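Local coordinates for protein citrate synthase (Metallosphaera sedula, PDB 6ABY) that probably catalyses the condensation of oxaloacetate with acetyl-CoA and water to give citrate and CoA, a step of the tricarboxylic acid cycle, at residues Thr18-Glu23 and Met177-Asn182; Glu76-Phe81 and Ser100-Glu105; Lys118-Ile123 and Arg332-Thr337. All blocks are in the same frame, centred on the assembly; numbering follows the deposited sequence.

In the fold
Near the N terminus, strand 18-21, an outer strand of a small antiparallel sheet, passes the site that contact 1 will later complete. Contact 2 closes first: helix 76-85 is met in antiparallel fashion by helix 91-105 after a short connection, at the second subunit. Helix 112-134 follows and waits more than 200 residues for its partner in contact 3. Before that, the loop 177-182 returns to strand 18-21 and closes contact 1, so contact 2 falls within the long loop of contact 1, whereas contacts 1 and 3 cross. Helix 324-343 then completes contact 3. Contacts 1 and 3 share the bound oxaloacetate, and Met102 of contact 2 packs on Met119 and Lys122 of contact 3.

Contact 1 (Thr18-Glu23 and Met177-Asn182); sequences TYIDGE and MDHEMN. With OAA (oxaloacetate ion), chain F.
With OG1 turned beside its own backbone N (chi1 -65°), Thr18 faces Asp178, whose CG lies anti to the backbone N (chi1 -161°) and swings the carboxylate toward the strand. Thr18 OG1 donates to the anti lone pair of Asp178 OD2 at 2.6 Å. The same oxygen takes Glu180 N from above the carboxylate plane, 2.9 Å from N to OD2, which closes an Asx turn, and His339 NE2 also bonds to it. Glu180 reaches the strand with an extended chain: its OE1 accepts from Ile20 N at 3.2 Å, met nearly head-on. Ile20 crosses His179 at about a right angle and sets CD1 over the middle of the imidazole face, 3.7 Å from CD1 to the ring centroid, a CH-pi contact. The ring's NE2 is held by Tyr256 OH, while ND1 points in plane at oxaloacetate O2 in a weak bond of 3.5 Å. Asn182 ND2 is nearer, 3.1 Å from the same O2, and its OD1 caps the following helix. Strand 18-21 thus supplies a second shell: Ile20 backs the imidazole, and Thr18 helps fix the Asx turn that carries His179 and leads on to Asn182, which share one carboxylate oxygen.

Contact 2 (Glu76-Phe81 and Ser100-Glu105); sequences EDISTF and SMMGLE
Asp77 meets Glu105 at the start of helix 76-85, the two acidic side chains coming from opposite directions with their carboxylate planes 77° apart. The modelled separation of their oxygens is implausibly short and therefore doubtful. Ser75 OG bonds weakly to both, to Asp77 OD1 and to Glu105 OE2, and Arg84 of the second subunit makes long, weak ion pairs with both acids. The next residue, Ile78, carries the apolar part of the contact. Its CG1 lies beside the backbone N (chi1 -74°), which sends CD1 across to the other helix. There Ile78 CG1 touches Met101 CE at 3.9 Å, the two side chains sliding past each other in opposite directions, while Ile78 CD1 meets Met102 CG at 3.9 Å, crossing it at about a right angle. Phe81 ends the segment with its ring under Met101: SD stands over one face, toward the rim, 4.5 Å from the ring centroid and 23° off the normal, a Met-aromatic contact. Met101 is bent at chi3, so a single side chain offers sulfur to the ring and its methyl to Ile78. The segments form an antiparallel helix pair, axes 10.7 Å apart, at the dimer interface and away from the annotated sites; Phe81 packs on Leu104, and Met101 on Thr97, of the second subunit. Chemically, the contact rests on apolar and sulfur-aromatic packing, bordered by the two acids.

Contact 3 (Lys118-Ile123 and Arg332-Thr337); sequences KMTAKI and RVIGWT. With OAA (oxaloacetate ion), chain F.
A threonine hydroxyl set against a valine methyl is the odd feature of this helix pair: Thr120 OG1 lies 3.6 Å from Val333 CG1, at the point where the backbones come nearest. The hydroxyl is not left without a polar mate, since it bonds back to Ala116 O in its own helix, and the rest of the contact is apolar. Thr120 OG1 sits beside its backbone N (chi1 -55°), which leaves CG2 to meet Ile334 CD1 at 4.0 Å, crossing that side chain at about a right angle. Val333 is also flanked by Met119, CB to CG2 at 4.3 Å, and by Ile123, whose CD1 comes to 4.2 Å from Val333 CG1, so one valine is wedged among three residues of the facing helix. Arg332 leaves its helix away from this packing. Bends at chi2 and chi3 carry its guanidinium to the oxaloacetate, where NH1 bonds O4 and NH2 bonds O5, each at 2.8 Å and nearly straight (167° and 173°). This two-pronged grip clasps one carboxylate and helps fix its rotation, with NE anchored on His176 O; Arg262 and His253 also bond the oxaloacetate. A methionine in its place would probably lose both bonds and this positive charge, leaving the carboxylate freer to turn. The helix segments lie antiparallel, 9.7 Å apart at their axes, with helix 43-52 against Thr120 and Ile334, helix 91-105 against Met119 and Ile123, and helix 198-209 against Met119, Trp336 and Thr337.

Contact 1 (Thr18-Glu23 and Met177-Asn182)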
loop_
_atom_site.group_PDB
_atom_site.type_symbol
_atom_site.label_atom_id
_atom_site.label_comp_id
_atom_site.label_asym_id
_atom_site.label_seq_id
_atom_site.Cartn_x
_atom_site.Cartn_y
_atom_site.Cartn_z
ATOM N N THR B 18 -10.499 -15.189 -12.393
ATOM C CA THR B 18 -11.427 -15.782 -11.415
ATOM C C THR B 18 -12.825 -15.367 -11.780
ATOM O O THR B 18 -13.034 -14.182 -12.077
ATOM C CB THR B 18 -11.095 -15.372 -9.974
ATOM O OG1 THR B 18 -9.827 -15.905 -9.636
ATOM C CG2 THR B 18 -12.056 -15.952 -8.966
ATOM N N TYR B 19 -13.761 -16.293 -11.632
ATOM C CA TYR B 19 -15.191 -16.022 -11.844
ATOM C C TYR B 19 -15.930 -16.477 -10.605
ATOM O O TYR B 19 -15.835 -17.710 -10.214
ATOM C CB TYR B 19 -15.710 -16.650 -13.149
ATOM C CG TYR B 19 -17.180 -16.353 -13.319
ATOM C CD1 TYR B 19 -17.618 -15.045 -13.479
ATOM C CD2 TYR B 19 -18.134 -17.342 -13.183
ATOM C CE1 TYR B 19 -18.965 -14.736 -13.539
ATOM C CE2 TYR B 19 -19.486 -17.056 -13.274
ATOM C CZ TYR B 19 -19.903 -15.750 -13.449
ATOM O OH TYR B 19 -21.235 -15.467 -13.516
ATOM N N ILE B 20 -16.650 -15.529 -9.999
ATOM C CA ILE B 20 -17.543 -15.823 -8.852
ATOM C C ILE B 20 -18.988 -15.853 -9.345
ATOM O O ILE B 20 -19.446 -14.882 -9.919
ATOM C CB ILE B 20 -17.372 -14.832 -7.692
ATOM C CG1 ILE B 20 -15.909 -14.633 -7.272
ATOM C CG2 ILE B 20 -18.234 -15.292 -6.525
ATOM C CD1 ILE B 20 -15.718 -13.401 -6.400
ATOM N N ASP B 21 -19.686 -16.940 -9.065
ATOM C CA ASP B 21 -21.138 -17.070 -9.296
ATOM C C ASP B 21 -21.790 -16.997 -7.926
ATOM O O ASP B 21 -21.914 -18.042 -7.266
ATOM C CB ASP B 21 -21.403 -18.355 -10.073
ATOM C CG ASP B 21 -22.817 -18.505 -10.579
ATOM O OD1 ASP B 21 -23.705 -17.814 -10.033
ATOM O OD2 ASP B 21 -23.013 -19.325 -11.507
ATOM N N GLY B 22 -22.195 -15.795 -7.510
ATOM C CA GLY B 22 -22.807 -15.565 -6.190
ATOM C C GLY B 22 -24.149 -16.250 -6.078
ATOM O O GLY B 22 -24.471 -16.758 -4.972
ATOM N N GLU B 23 -24.869 -16.338 -7.199
ATOM C CA GLU B 23 -26.231 -16.928 -7.256
ATOM C C GLU B 23 -26.110 -18.392 -6.796
ATOM O O GLU B 23 -26.665 -18.722 -5.743
ATOM C CB GLU B 23 -26.803 -16.717 -8.662
ATOM C CG GLU B 23 -28.288 -17.019 -8.794
ATOM C CD GLU B 23 -29.264 -16.005 -8.199
ATOM O OE1 GLU B 23 -28.902 -14.802 -8.053
ATOM O OE2 GLU B 23 -30.399 -16.422 -7.876
ATOM N N MET B 177 -6.372 -18.641 -2.810
ATOM C CA MET B 177 -5.421 -18.091 -3.794
ATOM C C MET B 177 -5.982 -16.852 -4.503
ATOM O O MET B 177 -5.161 -15.918 -4.776
ATOM C CB MET B 177 -4.986 -19.142 -4.816
ATOM C CG MET B 177 -3.926 -20.025 -4.259
ATOM S SD MET B 177 -3.388 -21.325 -5.404
ATOM C CE MET B 177 -2.271 -22.239 -4.370
ATOM N N ASP B 178 -7.256 -16.853 -4.902
ATOM C CA ASP B 178 -7.835 -15.659 -5.571
ATOM C C ASP B 178 -9.320 -15.582 -5.281
ATOM O O ASP B 178 -10.013 -16.642 -5.111
ATOM C CB ASP B 178 -7.598 -15.556 -7.093
ATOM C CG ASP B 178 -7.815 -14.115 -7.584
ATOM O OD1 ASP B 178 -7.146 -13.195 -6.995
ATOM O OD2 ASP B 178 -8.705 -13.871 -8.460
ATOM N N HIS B 179 -9.812 -14.352 -5.259
ATOM C CA HIS B 179 -11.270 -14.125 -5.223
ATOM C C HIS B 179 -11.633 -12.853 -5.993
ATOM O O HIS B 179 -12.480 -12.121 -5.515
ATOM C CB HIS B 179 -11.727 -14.175 -3.771
ATOM C CG HIS B 179 -13.090 -14.739 -3.638
ATOM N ND1 HIS B 179 -14.126 -14.042 -3.012
ATOM C CD2 HIS B 179 -13.608 -15.908 -4.070
ATOM C CE1 HIS B 179 -15.216 -14.793 -3.035
ATOM N NE2 HIS B 179 -14.898 -15.976 -3.604
ATOM N N GLU B 180 -11.048 -12.671 -7.172
ATOM C CA GLU B 180 -11.423 -11.620 -8.151
ATOM C C GLU B 180 -11.121 -10.280 -7.461
ATOM O O GLU B 180 -9.994 -10.141 -6.826
ATOM C CB GLU B 180 -12.865 -11.881 -8.637
ATOM C CG GLU B 180 -13.136 -11.434 -10.076
ATOM C CD GLU B 180 -14.518 -11.756 -10.674
ATOM O OE1 GLU B 180 -15.232 -12.655 -10.131
ATOM O OE2 GLU B 180 -14.889 -11.128 -11.710
ATOM N N MET B 181 -12.066 -9.351 -7.501
ATOM C CA MET B 181 -11.841 -7.944 -7.076
ATOM C C MET B 181 -12.326 -7.728 -5.633
ATOM O O MET B 181 -13.409 -8.233 -5.243
ATOM C CB MET B 181 -12.590 -7.010 -8.023
ATOM C CG MET B 181 -12.033 -5.621 -8.034
ATOM S SD MET B 181 -10.244 -5.527 -8.125
ATOM C CE MET B 181 -9.914 -6.398 -9.661
ATOM N N ASN B 182 -11.534 -7.007 -4.859
ATOM C CA ASN B 182 -11.811 -6.662 -3.442
ATOM C C ASN B 182 -10.775 -5.617 -3.020
ATOM O O ASN B 182 -9.909 -5.264 -3.852
ATOM C CB ASN B 182 -11.778 -7.895 -2.528
ATOM C CG ASN B 182 -10.522 -8.725 -2.706
ATOM O OD1 ASN B 182 -9.414 -8.205 -2.722
ATOM N ND2 ASN B 182 -10.688 -10.029 -2.854
HETATM O O1 OAA F . -15.247 -9.931 -0.675
HETATM O O2 OAA F . -13.599 -10.784 -1.950
HETATM O O4 OAA F . -10.867 -11.966 -0.084
HETATM O O5 OAA F . -11.638 -13.960 -0.210
HETATM O O3 OAA F . -13.941 -13.090 0.508
HETATM C C1 OAA F . -14.119 -10.492 -0.834
HETATM C C2 OAA F . -13.337 -10.864 0.411
HETATM C C3 OAA F . -13.013 -12.313 0.336
HETATM C C4 OAA F . -11.800 -12.759 0.017
#

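Contact 2 (Glu76-Phe81 and Ser100-Glu105)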
loop_
_atom_site.group_PDB
_atom_site.type_symbol
_atom_site.label_atom_id
_atom_site.label_comp_id
_atom_site.label_asym_id
_atom_site.label_seq_id
_atom_site.Cartn_x
_atom_site.Cartn_y
_atom_site.Cartn_z
ATOM N N GLU B 76 19.640 -13.658 5.953
ATOM C CA GLU B 76 19.906 -13.618 7.420
ATOM C C GLU B 76 19.389 -12.294 8.001
ATOM O O GLU B 76 18.941 -12.281 9.158
ATOM C CB GLU B 76 21.392 -13.859 7.712
ATOM C CG GLU B 76 21.682 -14.221 9.164
ATOM C CD GLU B 76 21.283 -15.639 9.558
ATOM O OE1 GLU B 76 21.317 -15.946 10.756
ATOM O OE2 GLU B 76 20.950 -16.432 8.659
ATOM N N ASP B 77 19.403 -11.201 7.247
ATOM C CA ASP B 77 18.921 -9.885 7.761
ATOM C C ASP B 77 17.395 -9.942 7.953
ATOM O O ASP B 77 16.873 -9.367 8.924
ATOM C CB ASP B 77 19.410 -8.735 6.870
ATOM C CG ASP B 77 19.219 -9.013 5.387
ATOM O OD1 ASP B 77 19.938 -9.925 4.816
ATOM O OD2 ASP B 77 18.303 -8.376 4.824
ATOM N N ILE B 78 16.672 -10.652 7.093
ATOM C CA ILE B 78 15.192 -10.808 7.251
ATOM C C ILE B 78 14.916 -11.734 8.441
ATOM O O ILE B 78 13.986 -11.483 9.218
ATOM C CB ILE B 78 14.546 -11.307 5.938
ATOM C CG1 ILE B 78 14.493 -10.181 4.895
ATOM C CG2 ILE B 78 13.164 -11.881 6.191
ATOM C CD1 ILE B 78 13.689 -10.502 3.648
ATOM N N SER B 79 15.651 -12.823 8.526
ATOM C CA SER B 79 15.492 -13.860 9.568
ATOM C C SER B 79 15.747 -13.212 10.937
ATOM O O SER B 79 14.900 -13.388 11.830
ATOM C CB SER B 79 16.405 -15.023 9.257
ATOM O OG SER B 79 16.865 -15.634 10.445
ATOM N N THR B 80 16.820 -12.418 11.076
ATOM C CA THR B 80 17.163 -11.697 12.336
ATOM C C THR B 80 16.048 -10.721 12.694
ATOM O O THR B 80 15.601 -10.666 13.872
ATOM C CB THR B 80 18.474 -10.905 12.194
ATOM O OG1 THR B 80 19.486 -11.875 11.950
ATOM C CG2 THR B 80 18.816 -10.077 13.419
ATOM N N PHE B 81 15.607 -9.934 11.716
ATOM C CA PHE B 81 14.479 -9.003 11.926
ATOM C C PHE B 81 13.257 -9.757 12.473
ATOM O O PHE B 81 12.637 -9.296 13.428
ATOM C CB PHE B 81 14.127 -8.253 10.647
ATOM C CG PHE B 81 12.941 -7.355 10.837
ATOM C CD1 PHE B 81 13.109 -6.109 11.410
ATOM C CD2 PHE B 81 11.675 -7.751 10.452
ATOM C CE1 PHE B 81 12.028 -5.276 11.588
ATOM C CE2 PHE B 81 10.595 -6.916 10.648
ATOM C CZ PHE B 81 10.777 -5.688 11.218
ATOM N N SER B 100 8.606 -5.783 2.099
ATOM C CA SER B 100 9.251 -4.489 1.760
ATOM C C SER B 100 10.767 -4.670 1.707
ATOM O O SER B 100 11.384 -4.208 0.709
ATOM C CB SER B 100 8.835 -3.360 2.673
ATOM O OG SER B 100 9.384 -2.116 2.207
ATOM N N MET B 101 11.352 -5.402 2.658
ATOM C CA MET B 101 12.825 -5.647 2.685
ATOM C C MET B 101 13.250 -6.534 1.499
ATOM O O MET B 101 14.340 -6.294 0.988
ATOM C CB MET B 101 13.260 -6.305 4.004
ATOM C CG MET B 101 13.150 -5.376 5.187
ATOM S SD MET B 101 13.355 -6.289 6.746
ATOM C CE MET B 101 15.087 -6.702 6.601
ATOM N N MET B 102 12.434 -7.518 1.116
ATOM C CA MET B 102 12.679 -8.444 -0.039
ATOM C C MET B 102 12.810 -7.597 -1.301
ATOM O O MET B 102 13.700 -7.870 -2.126
ATOM C CB MET B 102 11.495 -9.388 -0.295
ATOM C CG MET B 102 11.549 -10.733 0.364
ATOM S SD MET B 102 9.941 -11.601 0.146
ATOM C CE MET B 102 9.678 -12.133 1.833
ATOM N N GLY B 103 11.921 -6.622 -1.459
ATOM C CA GLY B 103 11.877 -5.761 -2.663
ATOM C C GLY B 103 13.075 -4.855 -2.690
ATOM O O GLY B 103 13.737 -4.764 -3.738
ATOM N N LEU B 104 13.424 -4.291 -1.527
ATOM C CA LEU B 104 14.608 -3.407 -1.395
ATOM C C LEU B 104 15.843 -4.152 -1.896
ATOM O O LEU B 104 16.643 -3.537 -2.629
ATOM C CB LEU B 104 14.808 -2.960 0.055
ATOM C CG LEU B 104 15.861 -1.869 0.198
ATOM C CD1 LEU B 104 15.525 -0.907 1.305
ATOM C CD2 LEU B 104 17.228 -2.473 0.435
ATOM N N GLU B 105 15.962 -5.427 -1.544
ATOM C CA GLU B 105 17.184 -6.246 -1.761
ATOM C C GLU B 105 17.192 -6.854 -3.166
ATOM O O GLU B 105 18.249 -7.292 -3.568
ATOM C CB GLU B 105 17.271 -7.368 -0.728
ATOM C CG GLU B 105 17.560 -6.860 0.665
ATOM C CD GLU B 105 17.700 -7.936 1.731
ATOM O OE1 GLU B 105 18.565 -7.750 2.613
ATOM O OE2 GLU B 105 16.921 -8.935 1.704
#

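Contact 3 (Lys118-Ile123 and Arg332-Thr337)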
loop_
_atom_site.group_PDB
_atom_site.type_symbol
_atom_site.label_atom_id
_atom_site.label_comp_id
_atom_site.label_asym_id
_atom_site.label_seq_id
_atom_site.Cartn_x
_atom_site.Cartn_y
_atom_site.Cartn_z
ATOM N N LYS B 118 9.240 -15.920 -5.840
ATOM C CA LYS B 118 10.118 -15.657 -4.681
ATOM C C LYS B 118 9.265 -15.303 -3.464
ATOM O O LYS B 118 9.501 -15.934 -2.419
ATOM C CB LYS B 118 11.121 -14.541 -4.954
ATOM C CG LYS B 118 12.316 -14.958 -5.809
ATOM C CD LYS B 118 13.127 -13.765 -6.225
ATOM C CE LYS B 118 14.403 -14.082 -6.974
ATOM N NZ LYS B 118 15.172 -12.827 -7.172
ATOM N N MET B 119 8.311 -14.372 -3.587
ATOM C CA MET B 119 7.472 -13.984 -2.428
ATOM C C MET B 119 6.673 -15.212 -1.953
ATOM O O MET B 119 6.618 -15.434 -0.739
ATOM C CB MET B 119 6.516 -12.841 -2.767
ATOM C CG MET B 119 7.262 -11.532 -2.916
ATOM S SD MET B 119 6.184 -10.152 -3.317
ATOM C CE MET B 119 6.375 -10.082 -5.104
ATOM N N THR B 120 6.018 -15.934 -2.864
ATOM C CA THR B 120 5.183 -17.120 -2.567
ATOM C C THR B 120 5.997 -18.173 -1.788
ATOM O O THR B 120 5.480 -18.712 -0.816
ATOM C CB THR B 120 4.616 -17.726 -3.863
ATOM O OG1 THR B 120 3.939 -16.647 -4.499
ATOM C CG2 THR B 120 3.697 -18.901 -3.607
ATOM N N ALA B 121 7.219 -18.444 -2.218
ATOM C CA ALA B 121 8.149 -19.441 -1.634
ATOM C C ALA B 121 8.572 -19.034 -0.212
ATOM O O ALA B 121 8.582 -19.917 0.667
ATOM C CB ALA B 121 9.336 -19.607 -2.535
ATOM N N LYS B 122 8.860 -17.745 0.003
ATOM C CA LYS B 122 9.511 -17.225 1.238
ATOM C C LYS B 122 8.489 -16.875 2.327
ATOM O O LYS B 122 8.862 -16.990 3.514
ATOM C CB LYS B 122 10.354 -15.987 0.932
ATOM C CG LYS B 122 11.594 -16.276 0.112
ATOM C CD LYS B 122 12.440 -15.068 -0.170
ATOM C CE LYS B 122 13.180 -15.214 -1.478
ATOM N NZ LYS B 122 14.130 -16.343 -1.410
ATOM N N ILE B 123 7.243 -16.524 1.993
ATOM C CA ILE B 123 6.264 -16.100 3.044
ATOM C C ILE B 123 6.019 -17.212 4.084
ATOM O O ILE B 123 5.949 -16.920 5.286
ATOM C CB ILE B 123 4.970 -15.549 2.433
ATOM C CG1 ILE B 123 5.248 -14.212 1.720
ATOM C CG2 ILE B 123 3.892 -15.406 3.512
ATOM C CD1 ILE B 123 4.057 -13.652 0.917
ATOM N N ARG B 332 -3.042 -15.742 -1.101
ATOM C CA ARG B 332 -3.658 -14.685 -1.933
ATOM C C ARG B 332 -2.600 -13.937 -2.755
ATOM O O ARG B 332 -2.984 -13.317 -3.770
ATOM C CB ARG B 332 -4.471 -13.723 -1.064
ATOM C CG ARG B 332 -5.248 -12.682 -1.864
ATOM C CD ARG B 332 -6.172 -13.272 -2.939
ATOM N NE ARG B 332 -7.182 -14.177 -2.393
ATOM C CZ ARG B 332 -8.310 -13.780 -1.805
ATOM N NH1 ARG B 332 -8.579 -12.492 -1.643
ATOM N NH2 ARG B 332 -9.135 -14.671 -1.302
ATOM N N VAL B 333 -1.339 -13.935 -2.331
ATOM C CA VAL B 333 -0.220 -13.295 -3.088
ATOM C C VAL B 333 -0.187 -13.811 -4.538
ATOM O O VAL B 333 0.193 -13.046 -5.442
ATOM C CB VAL B 333 1.143 -13.467 -2.401
ATOM C CG1 VAL B 333 1.621 -14.923 -2.323
ATOM C CG2 VAL B 333 2.193 -12.629 -3.086
ATOM N N ILE B 334 -0.545 -15.079 -4.758
ATOM C CA ILE B 334 -0.601 -15.670 -6.118
ATOM C C ILE B 334 -1.668 -14.934 -6.924
ATOM O O ILE B 334 -1.349 -14.486 -8.023
ATOM C CB ILE B 334 -0.896 -17.179 -6.039
ATOM C CG1 ILE B 334 0.246 -17.868 -5.290
ATOM C CG2 ILE B 334 -1.103 -17.712 -7.451
ATOM C CD1 ILE B 334 -0.082 -19.232 -4.769
ATOM N N GLY B 335 -2.873 -14.823 -6.364
ATOM C CA GLY B 335 -3.997 -14.088 -6.961
ATOM C C GLY B 335 -3.619 -12.633 -7.205
ATOM O O GLY B 335 -3.820 -12.135 -8.333
ATOM N N TRP B 336 -3.057 -11.963 -6.207
ATOM C CA TRP B 336 -2.633 -10.544 -6.355
ATOM C C TRP B 336 -1.688 -10.372 -7.551
ATOM O O TRP B 336 -1.905 -9.458 -8.360
ATOM C CB TRP B 336 -1.945 -9.994 -5.116
ATOM C CG TRP B 336 -2.853 -9.829 -3.951
ATOM C CD1 TRP B 336 -4.201 -9.662 -3.949
ATOM C CD2 TRP B 336 -2.425 -9.726 -2.589
ATOM N NE1 TRP B 336 -4.646 -9.522 -2.661
ATOM C CE2 TRP B 336 -3.574 -9.506 -1.816
ATOM C CE3 TRP B 336 -1.173 -9.766 -1.975
ATOM C CZ2 TRP B 336 -3.522 -9.456 -0.426
ATOM C CZ3 TRP B 336 -1.113 -9.680 -0.607
ATOM C CH2 TRP B 336 -2.275 -9.517 0.149
ATOM N N THR B 337 -0.640 -11.176 -7.622
ATOM C CA THR B 337 0.430 -11.019 -8.631
ATOM C C THR B 337 -0.107 -11.426 -10.011
ATOM O O THR B 337 0.336 -10.816 -11.024
ATOM C CB THR B 337 1.690 -11.773 -8.201
ATOM O OG1 THR B 337 1.326 -13.117 -7.839
ATOM C CG2 THR B 337 2.364 -11.077 -7.038
HETATM O O1 OAA F . -15.247 -9.931 -0.675
HETATM O O2 OAA F . -13.599 -10.784 -1.950
HETATM O O4 OAA F . -10.867 -11.966 -0.084
HETATM O O5 OAA F . -11.638 -13.960 -0.210
HETATM O O3 OAA F . -13.941 -13.090 0.508
HETATM C C1 OAA F . -14.119 -10.492 -0.834
HETATM C C2 OAA F . -13.337 -10.864 0.411
HETATM C C3 OAA F . -13.013 -12.313 0.336
HETATM C C4 OAA F . -11.800 -12.759 0.017
#